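Local coordinates for protein acetyl transferase (Salmonella typhimurium, PDB 1S7K) that is a GNAT-family enzyme that acetylates the N-terminal alpha-amino group of ribosomal protein L7/L12, probably with acetyl-coenzyme A as donor, at residues 22-27 / 56-61; 75-80 / 105-110; 88-91 / 96-99; 116-121 / 175-180. All coordinates share one frame; numbering follows the deposited sequence.

Contact 1 of 4, residues 22-27 / 56-61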
loop_
_atom_site.group_PDB
_atom_site.type_symbol
_atom_site.label_atom_id
_atom_site.label_comp_id
_atom_site.label_asym_id
_atom_site.label_seq_id
_atom_site.Cartn_x
_atom_site.Cartn_y
_atom_site.Cartn_z
ATOM N N SER A 22 0.351 -3.292 28.943
ATOM C CA SER A 22 1.387 -3.346 29.976
ATOM C C SER A 22 2.776 -2.910 29.526
ATOM O O SER A 22 3.621 -2.588 30.359
ATOM C CB SER A 22 1.509 -4.750 30.561
ATOM O OG SER A 22 2.066 -5.658 29.609
ATOM N N HIS A 23 3.026 -2.892 28.223
ATOM C CA HIS A 23 4.357 -2.522 27.714
ATOM C C HIS A 23 4.556 -1.012 27.529
ATOM O O HIS A 23 5.683 -0.529 27.403
ATOM C CB HIS A 23 4.615 -3.173 26.318
ATOM C CG HIS A 23 4.485 -4.670 26.281
ATOM N ND1 HIS A 23 3.450 -5.307 25.630
ATOM C CD2 HIS A 23 5.265 -5.649 26.799
ATOM C CE1 HIS A 23 3.596 -6.617 25.750
ATOM N NE2 HIS A 23 4.687 -6.851 26.459
ATOM N N VAL A 24 3.451 -0.277 27.467
ATOM C CA VAL A 24 3.512 1.143 27.178
ATOM C C VAL A 24 4.569 1.863 27.974
ATOM O O VAL A 24 5.415 2.540 27.400
ATOM C CB VAL A 24 2.121 1.827 27.369
ATOM C CG1 VAL A 24 2.246 3.352 27.170
ATOM C CG2 VAL A 24 1.114 1.262 26.336
ATOM N N PRO A 25 4.565 1.690 29.313
ATOM C CA PRO A 25 5.563 2.376 30.146
ATOM C C PRO A 25 6.994 2.218 29.707
ATOM O O PRO A 25 7.761 3.174 29.635
ATOM C CB PRO A 25 5.338 1.781 31.536
ATOM C CG PRO A 25 3.860 1.403 31.528
ATOM C CD PRO A 25 3.664 0.841 30.122
ATOM N N ALA A 26 7.377 0.979 29.442
ATOM C CA ALA A 26 8.751 0.673 29.045
ATOM C C ALA A 26 9.128 1.069 27.601
ATOM O O ALA A 26 10.237 1.548 27.295
ATOM C CB ALA A 26 8.962 -0.808 29.247
ATOM N N LEU A 27 8.204 0.825 26.692
ATOM C CA LEU A 27 8.492 1.175 25.299
ATOM C C LEU A 27 8.655 2.680 25.175
ATOM O O LEU A 27 9.574 3.156 24.499
ATOM C CB LEU A 27 7.354 0.713 24.411
ATOM C CG LEU A 27 7.412 1.108 22.932
ATOM C CD1 LEU A 27 8.615 0.493 22.155
ATOM C CD2 LEU A 27 6.077 0.653 22.383
ATOM N N LYS A 56 -1.465 5.975 23.291
ATOM C CA LYS A 56 -2.424 6.095 22.241
ATOM C C LYS A 56 -1.893 5.292 21.055
ATOM O O LYS A 56 -2.634 4.534 20.431
ATOM C CB LYS A 56 -2.585 7.569 21.840
ATOM C CG LYS A 56 -3.424 7.740 20.578
ATOM C CD LYS A 56 -3.772 9.193 20.275
ATOM C CE LYS A 56 -4.480 9.350 18.915
ATOM N NZ LYS A 56 -5.975 9.129 18.896
ATOM N N HIS A 57 -0.606 5.469 20.746
ATOM C CA HIS A 57 -0.022 4.763 19.602
ATOM C C HIS A 57 -0.171 3.267 19.841
ATOM O O HIS A 57 -0.665 2.536 18.990
ATOM C CB HIS A 57 1.462 5.129 19.424
ATOM C CG HIS A 57 2.106 4.514 18.207
ATOM N ND1 HIS A 57 1.881 4.972 16.925
ATOM C CD2 HIS A 57 2.947 3.460 18.079
ATOM C CE1 HIS A 57 2.546 4.222 16.061
ATOM N NE2 HIS A 57 3.197 3.295 16.736
ATOM N N VAL A 58 0.249 2.808 21.019
ATOM C CA VAL A 58 0.139 1.408 21.326
ATOM C C VAL A 58 -1.309 0.897 21.365
ATOM O O VAL A 58 -1.614 -0.132 20.753
ATOM C CB VAL A 58 0.876 1.086 22.627
ATOM C CG1 VAL A 58 0.571 -0.346 23.058
ATOM C CG2 VAL A 58 2.384 1.355 22.438
ATOM N N GLN A 59 -2.203 1.604 22.076
ATOM C CA GLN A 59 -3.577 1.163 22.121
ATOM C C GLN A 59 -4.112 1.057 20.703
ATOM O O GLN A 59 -4.774 0.097 20.379
ATOM C CB GLN A 59 -4.420 2.118 22.990
ATOM C CG GLN A 59 -3.895 2.140 24.452
ATOM C CD GLN A 59 -4.419 3.298 25.343
ATOM O OE1 GLN A 59 -4.257 4.490 25.034
ATOM N NE2 GLN A 59 -5.018 2.929 26.470
ATOM N N GLY A 60 -3.787 2.028 19.852
ATOM C CA GLY A 60 -4.242 1.990 18.465
ATOM C C GLY A 60 -3.679 0.787 17.725
ATOM O O GLY A 60 -4.396 0.090 16.977
ATOM N N ASN A 61 -2.407 0.460 17.977
ATOM C CA ASN A 61 -1.864 -0.695 17.225
ATOM C C ASN A 61 -2.424 -2.061 17.701
ATOM O O ASN A 61 -2.573 -3.000 16.904
ATOM C CB ASN A 61 -0.342 -0.620 17.261
ATOM C CG ASN A 61 0.193 0.461 16.308
ATOM O OD1 ASN A 61 1.338 0.910 16.400
ATOM N ND2 ASN A 61 -0.653 0.863 15.371
#
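Two helices of the GNAT domain, 24-33 and 55-67, meet through Val24, Leu27 and Val58. All three side chains are buried, and the contact between the two segments is wholly apolar. Val58 points from helix 55-67 at Val24 and Leu27, which lie about one helical turn apart on the other helix. The nearest backbones are those of Val24 and Val58, with 6.8 Å between their CA atoms. This is a small interface of 148 Å², and no hydrogen bond crosses it.

CG2 of Val24, beside its own backbone N, is the branch that touches CB and CG1 of Val58. The side chains of Val24 and Val58 run past each other in opposite senses. Leu27 approaches Val58 at a slant. Its CG stands anti to the backbone N (chi1 174°), which helps bring CD2 to Val58. Leu27 also packs on Met72 and Leu74 of strand 71-77 and on Met81 and Val84 of strand 80-91. Leu27 thus packs helix 24-33 on the central sheet. CG1 of Val58 lies 3.7 Å from CG2 of Val24, and CG2 of Val58 lies 3.8 Å from CD2 of Leu27.

Contact 2 of 4, residues 75-80 / 105-110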
loop_
_atom_site.group_PDB
_atom_site.type_symbol
_atom_site.label_atom_id
_atom_site.label_comp_id
_atom_site.label_asym_id
_atom_site.label_seq_id
_atom_site.Cartn_x
_atom_site.Cartn_y
_atom_site.Cartn_z
ATOM N N ILE A 75 10.211 -6.993 20.705
ATOM C CA ILE A 75 11.368 -7.905 20.682
ATOM C C ILE A 75 12.043 -7.820 22.049
ATOM O O ILE A 75 12.443 -6.724 22.450
ATOM C CB ILE A 75 12.422 -7.446 19.629
ATOM C CG1 ILE A 75 11.898 -7.558 18.180
ATOM C CG2 ILE A 75 13.704 -8.344 19.702
ATOM C CD1 ILE A 75 12.808 -6.653 17.240
ATOM N N PHE A 76 12.188 -8.968 22.722
ATOM C CA PHE A 76 12.841 -9.068 24.028
ATOM C C PHE A 76 14.057 -9.944 23.894
ATOM O O PHE A 76 14.004 -11.011 23.297
ATOM C CB PHE A 76 11.925 -9.671 25.080
ATOM C CG PHE A 76 10.894 -8.731 25.553
ATOM C CD1 PHE A 76 9.647 -8.642 24.913
ATOM C CD2 PHE A 76 11.167 -7.898 26.628
ATOM C CE1 PHE A 76 8.701 -7.727 25.346
ATOM C CE2 PHE A 76 10.230 -6.983 27.071
ATOM C CZ PHE A 76 8.988 -6.901 26.424
ATOM N N CYS A 77 15.156 -9.463 24.444
ATOM C CA CYS A 77 16.411 -10.201 24.362
ATOM C C CYS A 77 16.810 -10.432 25.817
ATOM O O CYS A 77 17.033 -9.460 26.525
ATOM C CB CYS A 77 17.429 -9.325 23.621
ATOM S SG CYS A 77 19.190 -9.904 23.693
ATOM N N GLN A 78 16.919 -11.698 26.241
ATOM C CA GLN A 78 17.235 -12.033 27.638
ATOM C C GLN A 78 16.308 -11.247 28.595
ATOM O O GLN A 78 16.762 -10.733 29.632
ATOM C CB GLN A 78 18.683 -11.706 27.972
ATOM C CG GLN A 78 19.713 -12.383 27.043
ATOM C CD GLN A 78 21.091 -12.499 27.687
ATOM O OE1 GLN A 78 22.059 -12.913 27.057
ATOM N NE2 GLN A 78 21.169 -12.143 28.974
ATOM N N ASN A 79 15.034 -11.145 28.217
ATOM C CA ASN A 79 13.981 -10.457 28.987
ATOM C C ASN A 79 13.979 -8.926 29.054
ATOM O O ASN A 79 13.167 -8.337 29.763
ATOM C CB ASN A 79 13.919 -11.021 30.419
ATOM C CG ASN A 79 13.411 -12.442 30.438
ATOM O OD1 ASN A 79 12.397 -12.728 29.827
ATOM N ND2 ASN A 79 14.136 -13.346 31.118
ATOM N N GLU A 80 14.848 -8.288 28.292
ATOM C CA GLU A 80 14.923 -6.834 28.249
ATOM C C GLU A 80 14.261 -6.374 26.951
ATOM O O GLU A 80 14.490 -6.961 25.912
ATOM C CB GLU A 80 16.375 -6.403 28.226
ATOM C CG GLU A 80 16.542 -4.963 28.557
ATOM C CD GLU A 80 17.962 -4.511 28.473
ATOM O OE1 GLU A 80 18.896 -5.339 28.654
ATOM O OE2 GLU A 80 18.144 -3.298 28.239
ATOM N N GLU A 105 19.454 1.306 20.290
ATOM C CA GLU A 105 20.849 1.448 19.886
ATOM C C GLU A 105 21.821 0.361 20.322
ATOM O O GLU A 105 22.764 0.043 19.609
ATOM C CB GLU A 105 21.393 2.824 20.341
ATOM C CG GLU A 105 21.521 3.020 21.850
ATOM C CD GLU A 105 21.622 4.508 22.227
ATOM O OE1 GLU A 105 21.861 4.855 23.402
ATOM O OE2 GLU A 105 21.449 5.342 21.332
ATOM N N SER A 106 21.618 -0.222 21.489
ATOM C CA SER A 106 22.564 -1.255 21.977
ATOM C C SER A 106 22.247 -2.664 21.442
ATOM O O SER A 106 22.936 -3.658 21.798
ATOM C CB SER A 106 22.542 -1.296 23.518
ATOM O OG SER A 106 21.235 -1.578 23.972
ATOM N N PHE A 107 21.224 -2.755 20.598
ATOM C CA PHE A 107 20.831 -4.067 20.026
ATOM C C PHE A 107 20.845 -4.133 18.499
ATOM O O PHE A 107 20.162 -4.993 17.885
ATOM C CB PHE A 107 19.439 -4.465 20.483
ATOM C CG PHE A 107 19.315 -4.637 21.981
ATOM C CD1 PHE A 107 18.942 -3.581 22.781
ATOM C CD2 PHE A 107 19.542 -5.875 22.563
ATOM C CE1 PHE A 107 18.779 -3.750 24.172
ATOM C CE2 PHE A 107 19.389 -6.051 23.947
ATOM C CZ PHE A 107 19.007 -4.992 24.745
ATOM N N GLN A 108 21.620 -3.251 17.894
ATOM C CA GLN A 108 21.752 -3.223 16.453
ATOM C C GLN A 108 22.961 -4.021 15.967
ATOM O O GLN A 108 23.941 -4.251 16.724
ATOM C CB GLN A 108 21.887 -1.769 15.988
ATOM C CG GLN A 108 20.658 -0.919 16.334
ATOM C CD GLN A 108 20.850 0.537 15.912
ATOM O OE1 GLN A 108 21.873 0.875 15.345
ATOM N NE2 GLN A 108 19.876 1.383 16.173
ATOM N N GLY A 109 22.899 -4.416 14.696
ATOM C CA GLY A 109 23.952 -5.170 14.032
ATOM C C GLY A 109 24.225 -6.559 14.592
ATOM O O GLY A 109 25.276 -7.115 14.319
ATOM N N GLN A 110 23.317 -7.106 15.403
ATOM C CA GLN A 110 23.515 -8.418 15.999
ATOM C C GLN A 110 22.583 -9.527 15.481
ATOM O O GLN A 110 22.450 -10.569 16.144
ATOM C CB GLN A 110 23.364 -8.304 17.512
ATOM C CG GLN A 110 24.404 -7.321 18.074
ATOM C CD GLN A 110 23.934 -6.727 19.416
ATOM O OE1 GLN A 110 23.652 -7.448 20.360
ATOM N NE2 GLN A 110 23.820 -5.439 19.466
#
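Phe107 has its CG anti to the carbonyl carbon, and this turns its ring toward Cys77 and Glu80. The chi1 of Cys77 (168°) swings SG away from the backbone N and to the ring edge. Glu80 reaches the same ring with its carboxylate.

The ring meets the two residues with different atoms. CE2 of Phe107 is 3.8 Å from CB of Cys77, which approaches obliquely. SG of Cys77 lies 5.1 Å from the ring centroid and 77° off the ring normal, a sulfur-aromatic contact at the edge. CD of Glu80 sits 3.9 Å from CZ of Phe107, in the ring plane. The carboxylate is turned 80° against the ring, so the two flat groups stand nearly perpendicular. No hydrogen bond joins the segments.

Each side has its own bracing. A type I' turn from Cys77 to Glu80 is closed by two backbone bonds between these residues. In the loop, NE2 of Gln110 donates to O of Ser106 (3.1 Å) and to O of Gln108 (3.0 Å). Phe107 also packs on Ala82 and Ile112. The ring packs the loop before helix 112-127 against the hairpin of strands 71-77 and 80-91. Gly109 contacts coenzyme A in another structure of this protein, though none is bound here. The loop is consistent with the GNAT pyrophosphate-binding loop between a strand and the following helix.

Contact 3 of 4, residues 88-91 / 96-99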
loop_
_atom_site.group_PDB
_atom_site.type_symbol
_atom_site.label_atom_id
_atom_site.label_comp_id
_atom_site.label_asym_id
_atom_site.label_seq_id
_atom_site.Cartn_x
_atom_site.Cartn_y
_atom_site.Cartn_z
ATOM N N ASN A 88 3.344 -3.382 9.334
ATOM C CA ASN A 88 2.746 -2.059 9.299
ATOM C C ASN A 88 1.316 -2.110 8.813
ATOM O O ASN A 88 0.477 -1.317 9.277
ATOM C CB ASN A 88 3.529 -1.117 8.423
ATOM C CG ASN A 88 4.914 -0.854 8.963
ATOM O OD1 ASN A 88 5.109 -0.791 10.174
ATOM N ND2 ASN A 88 5.886 -0.677 8.060
ATOM N N ALA A 89 1.031 -2.981 7.853
ATOM C CA ALA A 89 -0.339 -3.133 7.351
ATOM C C ALA A 89 -0.448 -4.554 6.818
ATOM O O ALA A 89 0.570 -5.178 6.462
ATOM C CB ALA A 89 -0.615 -2.173 6.216
ATOM N N ILE A 90 -1.674 -5.050 6.703
ATOM C CA ILE A 90 -1.923 -6.389 6.162
ATOM C C ILE A 90 -3.069 -6.228 5.192
ATOM O O ILE A 90 -3.934 -5.359 5.412
ATOM C CB ILE A 90 -2.332 -7.382 7.272
ATOM C CG1 ILE A 90 -1.109 -7.667 8.171
ATOM C CG2 ILE A 90 -2.876 -8.680 6.673
ATOM C CD1 ILE A 90 -1.438 -8.407 9.466
ATOM N N GLU A 91 -3.042 -7.028 4.126
ATOM C CA GLU A 91 -4.050 -7.075 3.098
ATOM C C GLU A 91 -4.615 -8.495 3.335
ATOM O O GLU A 91 -4.122 -9.456 2.773
ATOM C CB GLU A 91 -3.378 -6.949 1.734
ATOM C CG GLU A 91 -2.768 -5.557 1.509
ATOM C CD GLU A 91 -2.058 -5.461 0.188
ATOM O OE1 GLU A 91 -2.085 -6.464 -0.572
ATOM O OE2 GLU A 91 -1.476 -4.383 -0.071
ATOM N N ALA A 96 -1.060 -10.707 2.511
ATOM C CA ALA A 96 0.206 -9.956 2.374
ATOM C C ALA A 96 0.431 -8.986 3.554
ATOM O O ALA A 96 -0.505 -8.285 4.015
ATOM C CB ALA A 96 0.196 -9.167 1.043
ATOM N N ALA A 97 1.681 -8.897 4.007
ATOM C CA ALA A 97 2.039 -8.007 5.104
ATOM C C ALA A 97 3.261 -7.191 4.754
ATOM O O ALA A 97 4.191 -7.731 4.128
ATOM C CB ALA A 97 2.310 -8.797 6.340
ATOM N N TYR A 98 3.273 -5.919 5.150
ATOM C CA TYR A 98 4.449 -5.070 4.923
ATOM C C TYR A 98 5.166 -4.979 6.286
ATOM O O TYR A 98 4.565 -4.705 7.325
ATOM C CB TYR A 98 4.022 -3.685 4.439
ATOM C CG TYR A 98 3.271 -3.796 3.128
ATOM C CD1 TYR A 98 1.905 -4.021 3.091
ATOM C CD2 TYR A 98 3.961 -3.760 1.934
ATOM C CE1 TYR A 98 1.235 -4.217 1.839
ATOM C CE2 TYR A 98 3.330 -3.958 0.712
ATOM C CZ TYR A 98 1.987 -4.178 0.661
ATOM O OH TYR A 98 1.400 -4.319 -0.575
ATOM N N ILE A 99 6.442 -5.258 6.278
ATOM C CA ILE A 99 7.218 -5.289 7.517
ATOM C C ILE A 99 7.864 -3.946 7.949
ATOM O O ILE A 99 8.455 -3.234 7.136
ATOM C CB ILE A 99 8.371 -6.350 7.365
ATOM C CG1 ILE A 99 7.799 -7.776 7.300
ATOM C CG2 ILE A 99 9.368 -6.186 8.520
ATOM C CD1 ILE A 99 8.650 -8.809 6.521
#
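Strands 80-91 and 96-103 form an antiparallel beta hairpin in the central GNAT sheet, and Glu91 and Ala96 pair near its turn. N of Glu91 donates to O of Ala96 at 2.8 Å. The return bond, from N of Ala96 to O of Glu91, is weak at 3.3 Å. Further along, N of Tyr98 donates to O of Ala89 at 3.1 Å. N of Asn88 reaches O of Tyr98 through a bent, weak bond of 130°.

Ile90 and Ala97 are a non-hydrogen-bonded pair. Their side chains share one face of the sheet, where CG1 of Ile90 lies 4.0 Å from CB of Ala97. CA of Ile90 makes a CH...O contact with O of Ala96, so this carbonyl receives both an N-H and a C-H. On its other side, strand 96-103 bonds to strand 132-138, with Ala97 joined to Arg132 and Val134.

Glu91, Ala96 and Tyr98 occupy the opposite face. The Tyr98 ring also packs on Val134 and Lys136, and on Met159 of the second subunit. Glu91 has CG anti to the carbonyl carbon (chi1 -68°) and an extended chain, which brings its carboxylate to Tyr98. That carboxylate has two partners: OE1 bonds to Asn94 in the turn, and OE2 accepts from Tyr98. OH of Tyr98 meets OE2 of Glu91 at 2.9 Å, from above the carboxylate plane and 48° out of it.

Contact 4 of 4, residues 116-121 / 175-180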
loop_
_atom_site.group_PDB
_atom_site.type_symbol
_atom_site.label_atom_id
_atom_site.label_comp_id
_atom_site.label_asym_id
_atom_site.label_seq_id
_atom_site.Cartn_x
_atom_site.Cartn_y
_atom_site.Cartn_z
ATOM N N SER A 116 14.576 -12.732 14.546
ATOM C CA SER A 116 13.175 -12.515 14.947
ATOM C C SER A 116 12.239 -12.563 13.738
ATOM O O SER A 116 11.143 -13.149 13.774
ATOM C CB SER A 116 13.008 -11.154 15.637
ATOM O OG SER A 116 13.630 -11.236 16.914
ATOM N N LEU A 117 12.690 -11.964 12.648
ATOM C CA LEU A 117 11.824 -11.935 11.448
ATOM C C LEU A 117 11.663 -13.318 10.832
ATOM O O LEU A 117 10.541 -13.682 10.478
ATOM C CB LEU A 117 12.373 -10.935 10.441
ATOM C CG LEU A 117 11.625 -10.871 9.101
ATOM C CD1 LEU A 117 10.127 -10.503 9.306
ATOM C CD2 LEU A 117 12.352 -9.851 8.211
ATOM N N GLN A 118 12.718 -14.137 10.790
ATOM C CA GLN A 118 12.540 -15.458 10.191
ATOM C C GLN A 118 11.569 -16.261 11.029
ATOM O O GLN A 118 10.729 -17.003 10.482
ATOM C CB GLN A 118 13.871 -16.207 10.089
ATOM C CG GLN A 118 14.889 -15.370 9.323
ATOM C CD GLN A 118 15.923 -16.253 8.687
ATOM O OE1 GLN A 118 16.237 -17.338 9.238
ATOM N NE2 GLN A 118 16.454 -15.840 7.535
ATOM N N ALA A 119 11.629 -16.062 12.349
ATOM C CA ALA A 119 10.748 -16.810 13.242
ATOM C C ALA A 119 9.314 -16.374 13.060
ATOM O O ALA A 119 8.411 -17.219 13.002
ATOM C CB ALA A 119 11.158 -16.602 14.713
ATOM N N LEU A 120 9.125 -15.055 12.942
ATOM C CA LEU A 120 7.792 -14.479 12.804
ATOM C C LEU A 120 7.146 -14.942 11.516
ATOM O O LEU A 120 5.965 -15.307 11.536
ATOM C CB LEU A 120 7.838 -12.944 12.867
ATOM C CG LEU A 120 6.543 -12.189 12.598
ATOM C CD1 LEU A 120 5.481 -12.666 13.616
ATOM C CD2 LEU A 120 6.790 -10.634 12.650
ATOM N N MET A 121 7.904 -14.922 10.410
ATOM C CA MET A 121 7.390 -15.341 9.099
ATOM C C MET A 121 7.020 -16.835 9.085
ATOM O O MET A 121 5.971 -17.238 8.600
ATOM C CB MET A 121 8.423 -15.028 8.009
ATOM C CG MET A 121 8.634 -13.495 7.850
ATOM S SD MET A 121 9.724 -13.181 6.370
ATOM C CE MET A 121 11.189 -14.131 6.826
ATOM N N TYR A 175 10.968 -5.400 -1.608
ATOM C CA TYR A 175 11.462 -6.783 -1.453
ATOM C C TYR A 175 10.330 -7.694 -1.014
ATOM O O TYR A 175 9.432 -7.268 -0.275
ATOM C CB TYR A 175 12.500 -6.856 -0.331
ATOM C CG TYR A 175 13.838 -6.212 -0.608
ATOM C CD1 TYR A 175 14.865 -6.927 -1.239
ATOM C CD2 TYR A 175 14.102 -4.911 -0.167
ATOM C CE1 TYR A 175 16.173 -6.316 -1.392
ATOM C CE2 TYR A 175 15.348 -4.321 -0.322
ATOM C CZ TYR A 175 16.396 -5.039 -0.932
ATOM O OH TYR A 175 17.690 -4.451 -1.008
ATOM N N ALA A 176 10.348 -8.935 -1.450
ATOM C CA ALA A 176 9.295 -9.837 -0.978
ATOM C C ALA A 176 9.803 -11.242 -0.776
ATOM O O ALA A 176 10.772 -11.676 -1.411
ATOM C CB ALA A 176 8.024 -9.861 -1.956
ATOM N N ARG A 177 9.169 -11.935 0.158
ATOM C CA ARG A 177 9.429 -13.351 0.378
ATOM C C ARG A 177 8.085 -14.028 0.498
ATOM O O ARG A 177 7.220 -13.527 1.249
ATOM C CB ARG A 177 10.180 -13.578 1.702
ATOM C CG ARG A 177 10.730 -15.019 1.730
ATOM C CD ARG A 177 11.934 -15.157 2.692
ATOM N NE ARG A 177 12.054 -16.549 3.075
ATOM C CZ ARG A 177 12.656 -16.988 4.174
ATOM N NH1 ARG A 177 13.240 -16.141 5.015
ATOM N NH2 ARG A 177 12.570 -18.291 4.476
ATOM N N ILE A 178 7.894 -15.136 -0.236
ATOM C CA ILE A 178 6.655 -15.907 -0.160
ATOM C C ILE A 178 6.993 -17.208 0.627
ATOM O O ILE A 178 8.034 -17.862 0.364
ATOM C CB ILE A 178 6.147 -16.335 -1.557
ATOM C CG1 ILE A 178 5.947 -15.105 -2.480
ATOM C CG2 ILE A 178 4.848 -17.207 -1.415
ATOM C CD1 ILE A 178 4.800 -14.247 -2.166
ATOM N N ILE A 179 6.149 -17.557 1.592
ATOM C CA ILE A 179 6.313 -18.805 2.368
ATOM C C ILE A 179 4.881 -19.430 2.466
ATOM O O ILE A 179 4.019 -18.991 3.246
ATOM C CB ILE A 179 6.893 -18.508 3.814
ATOM C CG1 ILE A 179 8.245 -17.810 3.704
ATOM C CG2 ILE A 179 7.104 -19.800 4.514
ATOM C CD1 ILE A 179 8.914 -17.443 5.095
ATOM N N ASP A 180 4.644 -20.438 1.626
ATOM C CA ASP A 180 3.330 -21.111 1.517
ATOM C C ASP A 180 3.645 -22.416 0.768
ATOM O O ASP A 180 4.691 -23.035 1.046
ATOM C CB ASP A 180 2.383 -20.257 0.685
ATOM C CG ASP A 180 0.901 -20.692 0.802
ATOM O OD1 ASP A 180 0.569 -21.577 1.632
ATOM O OD2 ASP A 180 0.077 -20.089 0.086
#
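Gln118 is the first residue of segment 116-121 to meet Arg177. Its amide nitrogen NE2 and NH1 of Arg177 are 4.1 Å apart; both are donors, and no bond joins them. The amide and guanidinium planes are 73° apart. Both nitrogens instead have weak hydrogen bonds to Asn151: NE2 of Gln118 to its OD1, and NH1 of Arg177 to its backbone O. Asn151 therefore links two groups that only pass near each other.

Met121, one turn on, makes the main contact. Its chain bends at chi3 (-58°), and CE lies 3.4 Å from NH1 of Arg177. The methyl approaches the guanidinium obliquely, and the two side chains cross at about a right angle. Arg177 reaches this far because its chain is extended from CG to NE. CB of Met121 packs on CD1 of Ile179 at 3.8 Å. That same CD1 lies 3.6 Å above one face of the Arg177 guanidinium, toward its rim. Ile179 thus fits against both Met121 and Arg177.

Here helix 112-127 packs on the sheet near the end of strand 168-178. Met121 also packs on Phe133 of strand 132-138 and on Phe153. Strand 168-178 lies between strands 132-138 and 154-165 and is antiparallel to both.

In the fold
Contact 1 is fully buried and purely aliphatic, joining two helices. Contact 2 lies at the surface, where one aromatic ring meets a sulfur and a carboxylate. Contacts 3 and 4 are partly buried and nearer the chain centre. Contact 3 alone relies on hydrogen bonds across its segments; contact 4 mixes apolar packing with a guanidinium group. Contacts 2, 3 and 4 all reach the same sheet, and strands 71-77 and 80-91, which serve contacts 2 and 3, are neighbours in it. His23 touches Phe76 between contacts 1 and 2. Ile75 meets Ser116 between contacts 2 and 4, and Ile99 meets Leu117 between contacts 3 and 4.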